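PDB 5HWK: glutathione-specific gamma-glutamylcyclotransferase from Saccharomyces cerevisiae S288c, which cleaves glutathione, but not other gamma-glutamyl peptides, into 5-oxo-L-proline and a Cys-Gly dipeptide. Local coordinates for residues S15-H23 against H103-R114. Sequence-based numbering, arbitrary orientation. Where two conformers were deposited one is given.
Sequences SLIYKPPSH and HAQEVREYLNVR. With BEZ (benzoic acid), chain C.
H103 lays its imidazole over that of H23 in an offset stack, centroids 3.6 Å apart and planes 13° from parallel, with H103 CE1 above the middle of the H23 ring. In the plane of its own ring, H103 ND1 donates to E106 OE2 at 2.9 Å, a nearly straight bond that would fix the turn of the stacked ring. The other carboxylate oxygen, E106 OE1, accepts from a water that also donates to S22 O and takes the phenol of Y110 as its donor, so one water joins both segments. The Y110 ring that carries this hydroxyl is sandwiched: P21 CB presses on one face, 3.4 Å from Y110 CZ in a CH-pi contact, and V107 CA lies on the other; P21 and Y110 both also touch I99 of strand 91-99. Segment 103-114 lies in the connection between strands 91-99 and 119-129 of the gamma-glutamylcyclotransferase fold, and it packs here on the chain that follows strand 8-12; S15 closes the substrate-binding run V10-S15 (by similarity). L111 CD2 meets the ring of the bound benzoic acid, whose O1 accepts from L16 N, with Y13 N and G14 N also bonding the ligand. V113 O receives K19 NZ at 3.1 Å from well above its carbonyl plane. R114 then reaches across to S15-K19, its chain bent at CG-CD (chi3 82°). NH1 and NH2 of R114 both grip K19 O, at 3.0 and 2.9 Å, while R114 NH1 also donates to S15 OG, nearly in the guanidinium plane. At another edge, in that plane, R114 NE donates to Y110 O, so the flat group is held on several sides. L16 CD2 covers one face and K19 NZ the other; ammonium and guanidinium are like charges, probably partly offset by K19 O and V113 O. S15 OG bonds in turn to E115, the likely proton acceptor.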
loop_
_atom_site.group_PDB
_atom_site.type_symbol
_atom_site.label_atom_id
_atom_site.label_comp_id
_atom_site.label_asym_id
_atom_site.label_seq_id
_atom_site.Cartn_x
_atom_site.Cartn_y
_atom_site.Cartn_z
ATOM N N SER A 15 -5.513 0.934 -4.750
ATOM C CA SER A 15 -6.675 0.581 -5.546
ATOM C C SER A 15 -6.653 -0.841 -6.045
ATOM O O SER A 15 -7.710 -1.323 -6.419
ATOM C CB SER A 15 -6.889 1.539 -6.727
ATOM O OG SER A 15 -5.817 1.484 -7.644
ATOM N N LEU A 16 -5.496 -1.528 -6.096
ATOM C CA LEU A 16 -5.565 -2.927 -6.532
ATOM C C LEU A 16 -6.313 -3.782 -5.534
ATOM O O LEU A 16 -6.722 -4.891 -5.891
ATOM C CB LEU A 16 -4.157 -3.515 -6.726
ATOM C CG LEU A 16 -3.402 -3.013 -7.957
ATOM C CD1 LEU A 16 -1.872 -3.355 -7.828
ATOM C CD2 LEU A 16 -3.985 -3.583 -9.245
ATOM N N ILE A 17 -6.485 -3.326 -4.283
ATOM C CA ILE A 17 -7.251 -4.111 -3.316
ATOM C C ILE A 17 -8.693 -4.272 -3.772
ATOM O O ILE A 17 -9.263 -5.366 -3.740
ATOM C CB ILE A 17 -7.196 -3.466 -1.919
ATOM C CG1 ILE A 17 -5.784 -3.525 -1.370
ATOM C CG2 ILE A 17 -8.129 -4.228 -0.996
ATOM C CD1 ILE A 17 -5.609 -2.774 -0.025
ATOM N N TYR A 18 -9.322 -3.176 -4.173
ATOM C CA TYR A 18 -10.743 -3.213 -4.481
ATOM C C TYR A 18 -11.055 -3.136 -5.962
ATOM O O TYR A 18 -12.225 -3.347 -6.338
ATOM C CB TYR A 18 -11.502 -2.119 -3.741
ATOM C CG TYR A 18 -10.945 -0.742 -3.998
ATOM C CD1 TYR A 18 -11.245 -0.049 -5.179
ATOM C CD2 TYR A 18 -10.097 -0.152 -3.087
ATOM C CE1 TYR A 18 -10.752 1.215 -5.420
ATOM C CE2 TYR A 18 -9.604 1.133 -3.324
ATOM C CZ TYR A 18 -9.925 1.777 -4.501
ATOM O OH TYR A 18 -9.425 3.017 -4.768
ATOM N N LYS A 19 -10.063 -2.832 -6.807
ATOM C CA LYS A 19 -10.210 -2.881 -8.261
ATOM C C LYS A 19 -9.090 -3.822 -8.697
ATOM O O LYS A 19 -7.992 -3.371 -9.075
ATOM C CB LYS A 19 -10.066 -1.486 -8.866
ATOM C CG LYS A 19 -10.258 -1.426 -10.363
ATOM C CD LYS A 19 -10.495 0.000 -10.818
ATOM C CE LYS A 19 -9.901 0.274 -12.182
ATOM N NZ LYS A 19 -8.419 0.337 -12.097
ATOM N N PRO A 20 -9.324 -5.128 -8.648
ATOM C CA PRO A 20 -8.226 -6.094 -8.784
ATOM C C PRO A 20 -7.679 -6.133 -10.194
ATOM O O PRO A 20 -8.321 -5.660 -11.147
ATOM C CB PRO A 20 -8.898 -7.430 -8.445
ATOM C CG PRO A 20 -10.343 -7.206 -8.801
ATOM C CD PRO A 20 -10.623 -5.788 -8.419
ATOM N N PRO A 21 -6.491 -6.703 -10.355
ATOM C CA PRO A 21 -5.997 -7.006 -11.700
ATOM C C PRO A 21 -6.801 -8.141 -12.334
ATOM O O PRO A 21 -7.462 -8.942 -11.660
ATOM C CB PRO A 21 -4.544 -7.405 -11.447
ATOM C CG PRO A 21 -4.544 -7.949 -10.057
ATOM C CD PRO A 21 -5.607 -7.202 -9.290
ATOM N N SER A 22 -6.766 -8.177 -13.664
ATOM C CA SER A 22 -7.430 -9.236 -14.399
ATOM C C SER A 22 -6.720 -10.554 -14.184
ATOM O O SER A 22 -5.501 -10.619 -14.016
ATOM C CB SER A 22 -7.395 -8.942 -15.902
ATOM O OG SER A 22 -7.768 -7.609 -16.167
ATOM N N HIS A 23 -7.501 -11.610 -14.198
ATOM C CA HIS A 23 -7.007 -12.972 -14.341
ATOM C C HIS A 23 -6.267 -13.502 -13.119
ATOM O O HIS A 23 -5.559 -14.523 -13.225
ATOM C CB HIS A 23 -6.174 -13.142 -15.615
ATOM C CG HIS A 23 -6.990 -13.077 -16.854
ATOM N ND1 HIS A 23 -6.886 -12.050 -17.768
ATOM C CD2 HIS A 23 -7.965 -13.892 -17.313
ATOM C CE1 HIS A 23 -7.747 -12.251 -18.748
ATOM N NE2 HIS A 23 -8.416 -13.362 -18.495
ATOM N N HIS A 103 -0.586 -14.867 -17.983
ATOM C CA HIS A 103 -0.946 -13.465 -17.890
ATOM C C HIS A 103 0.092 -12.610 -17.181
ATOM O O HIS A 103 -0.111 -11.399 -17.071
ATOM C CB HIS A 103 -2.318 -13.305 -17.222
ATOM C CG HIS A 103 -3.443 -13.917 -18.000
ATOM N ND1 HIS A 103 -4.101 -13.243 -19.006
ATOM C CD2 HIS A 103 -4.037 -15.130 -17.910
ATOM C CE1 HIS A 103 -5.039 -14.022 -19.515
ATOM N NE2 HIS A 103 -5.023 -15.173 -18.866
ATOM N N ALA A 104 1.223 -13.183 -16.755
ATOM C CA ALA A 104 2.171 -12.428 -15.939
ATOM C C ALA A 104 2.686 -11.178 -16.655
ATOM O O ALA A 104 3.001 -10.169 -16.013
ATOM C CB ALA A 104 3.347 -13.319 -15.546
ATOM N N GLN A 105 2.769 -11.206 -17.976
ATOM C CA GLN A 105 3.356 -10.036 -18.604
ATOM C C GLN A 105 2.435 -8.832 -18.550
ATOM O O GLN A 105 2.897 -7.713 -18.775
ATOM C CB GLN A 105 3.826 -10.324 -20.023
ATOM C CG GLN A 105 2.750 -10.450 -21.042
ATOM C CD GLN A 105 3.321 -10.926 -22.373
ATOM O OE1 GLN A 105 3.344 -12.129 -22.661
ATOM N NE2 GLN A 105 3.796 -9.985 -23.184
ATOM N N GLU A 106 1.168 -9.023 -18.202
ATOM C CA GLU A 106 0.257 -7.892 -18.079
ATOM C C GLU A 106 0.552 -7.038 -16.852
ATOM O O GLU A 106 0.049 -5.909 -16.755
ATOM C CB GLU A 106 -1.163 -8.420 -17.962
ATOM C CG GLU A 106 -1.684 -8.968 -19.265
ATOM C CD GLU A 106 -2.945 -9.773 -19.086
ATOM O OE1 GLU A 106 -3.671 -9.513 -18.104
ATOM O OE2 GLU A 106 -3.202 -10.674 -19.922
ATOM N N VAL A 107 1.321 -7.565 -15.900
ATOM C CA VAL A 107 1.611 -6.833 -14.681
ATOM C C VAL A 107 2.256 -5.490 -15.005
ATOM O O VAL A 107 1.976 -4.466 -14.356
ATOM C CB VAL A 107 2.466 -7.720 -13.758
ATOM C CG1 VAL A 107 2.907 -6.976 -12.538
ATOM C CG2 VAL A 107 1.646 -8.927 -13.341
ATOM N N ARG A 108 3.078 -5.451 -16.052
ATOM C CA ARG A 108 3.775 -4.232 -16.421
ATOM C C ARG A 108 2.834 -3.166 -16.950
ATOM O O ARG A 108 3.282 -2.031 -17.157
ATOM C CB ARG A 108 4.889 -4.569 -17.425
ATOM C CG ARG A 108 6.217 -4.810 -16.737
ATOM C CD ARG A 108 7.423 -5.066 -17.657
ATOM N NE ARG A 108 8.661 -4.981 -16.891
ATOM C CZ ARG A 108 9.072 -5.920 -16.045
ATOM N NH1 ARG A 108 8.341 -7.012 -15.870
ATOM N NH2 ARG A 108 10.214 -5.774 -15.374
ATOM N N GLU A 109 1.546 -3.479 -17.134
ATOM C CA GLU A 109 0.577 -2.515 -17.640
ATOM C C GLU A 109 -0.571 -2.244 -16.672
ATOM O O GLU A 109 -1.514 -1.534 -17.040
ATOM C CB GLU A 109 0.035 -2.949 -19.013
ATOM C CG GLU A 109 1.112 -3.062 -20.092
ATOM N N TYR A 110 -0.507 -2.743 -15.427
ATOM C CA TYR A 110 -1.651 -2.622 -14.530
ATOM C C TYR A 110 -1.961 -1.190 -14.167
ATOM O O TYR A 110 -3.097 -0.908 -13.789
ATOM C CB TYR A 110 -1.381 -3.357 -13.217
ATOM C CG TYR A 110 -1.509 -4.848 -13.299
ATOM C CD1 TYR A 110 -2.086 -5.469 -14.416
ATOM C CD2 TYR A 110 -1.091 -5.652 -12.239
ATOM C CE1 TYR A 110 -2.218 -6.871 -14.468
ATOM C CE2 TYR A 110 -1.211 -7.045 -12.293
ATOM C CZ TYR A 110 -1.773 -7.637 -13.401
ATOM O OH TYR A 110 -1.878 -9.000 -13.436
ATOM N N LEU A 111 -0.991 -0.287 -14.232
ATOM C CA LEU A 111 -1.291 1.088 -13.837
ATOM C C LEU A 111 -1.986 1.893 -14.932
ATOM O O LEU A 111 -2.362 3.047 -14.671
ATOM C CB LEU A 111 -0.059 1.837 -13.332
ATOM C CG LEU A 111 0.610 1.203 -12.104
ATOM C CD1 LEU A 111 1.527 2.193 -11.436
ATOM C CD2 LEU A 111 -0.395 0.685 -11.064
ATOM N N ASN A 112 -2.162 1.329 -16.133
ATOM C CA ASN A 112 -2.743 2.082 -17.242
ATOM C C ASN A 112 -4.180 2.517 -16.965
ATOM O O ASN A 112 -4.674 3.435 -17.632
ATOM C CB ASN A 112 -2.712 1.262 -18.535
ATOM C CG ASN A 112 -1.320 1.094 -19.082
ATOM O OD1 ASN A 112 -0.384 1.705 -18.572
ATOM N ND2 ASN A 112 -1.171 0.276 -20.127
ATOM N N VAL A 113 -4.853 1.879 -16.007
ATOM C CA VAL A 113 -6.238 2.166 -15.656
ATOM C C VAL A 113 -6.371 2.779 -14.271
ATOM O O VAL A 113 -7.498 2.846 -13.729
ATOM C CB VAL A 113 -7.127 0.920 -15.753
ATOM C CG1 VAL A 113 -7.198 0.418 -17.192
ATOM C CG2 VAL A 113 -6.619 -0.154 -14.761
ATOM N N ARG A 114 -5.273 3.218 -13.668
ATOM C CA ARG A 114 -5.351 3.732 -12.303
ATOM C C ARG A 114 -4.263 4.777 -12.079
ATOM O O ARG A 114 -3.721 5.349 -13.027
ATOM C CB ARG A 114 -5.322 2.590 -11.282
ATOM C CG ARG A 114 -4.072 1.765 -11.359
ATOM C CD ARG A 114 -4.202 0.503 -10.500
ATOM N NE ARG A 114 -4.932 -0.576 -11.170
ATOM C CZ ARG A 114 -5.985 -1.205 -10.657
ATOM N NH1 ARG A 114 -6.469 -0.843 -9.471
ATOM N NH2 ARG A 114 -6.539 -2.216 -11.333
HETATM C C BEZ C . -1.700 -0.845 -5.316
HETATM O O1 BEZ C . -2.837 -1.074 -5.006
HETATM O O2 BEZ C . -0.827 -1.514 -4.752
HETATM C C1 BEZ C . -1.358 0.256 -6.269
HETATM C C2 BEZ C . -0.029 0.617 -6.383
HETATM C C3 BEZ C . 0.333 1.687 -7.210
HETATM C C4 BEZ C . -0.618 2.329 -7.984
HETATM C C5 BEZ C . -1.940 1.923 -7.890
HETATM C C6 BEZ C . -2.341 0.900 -7.037
HETATM O O HOH W 1 -3.295 -9.972 -15.572
#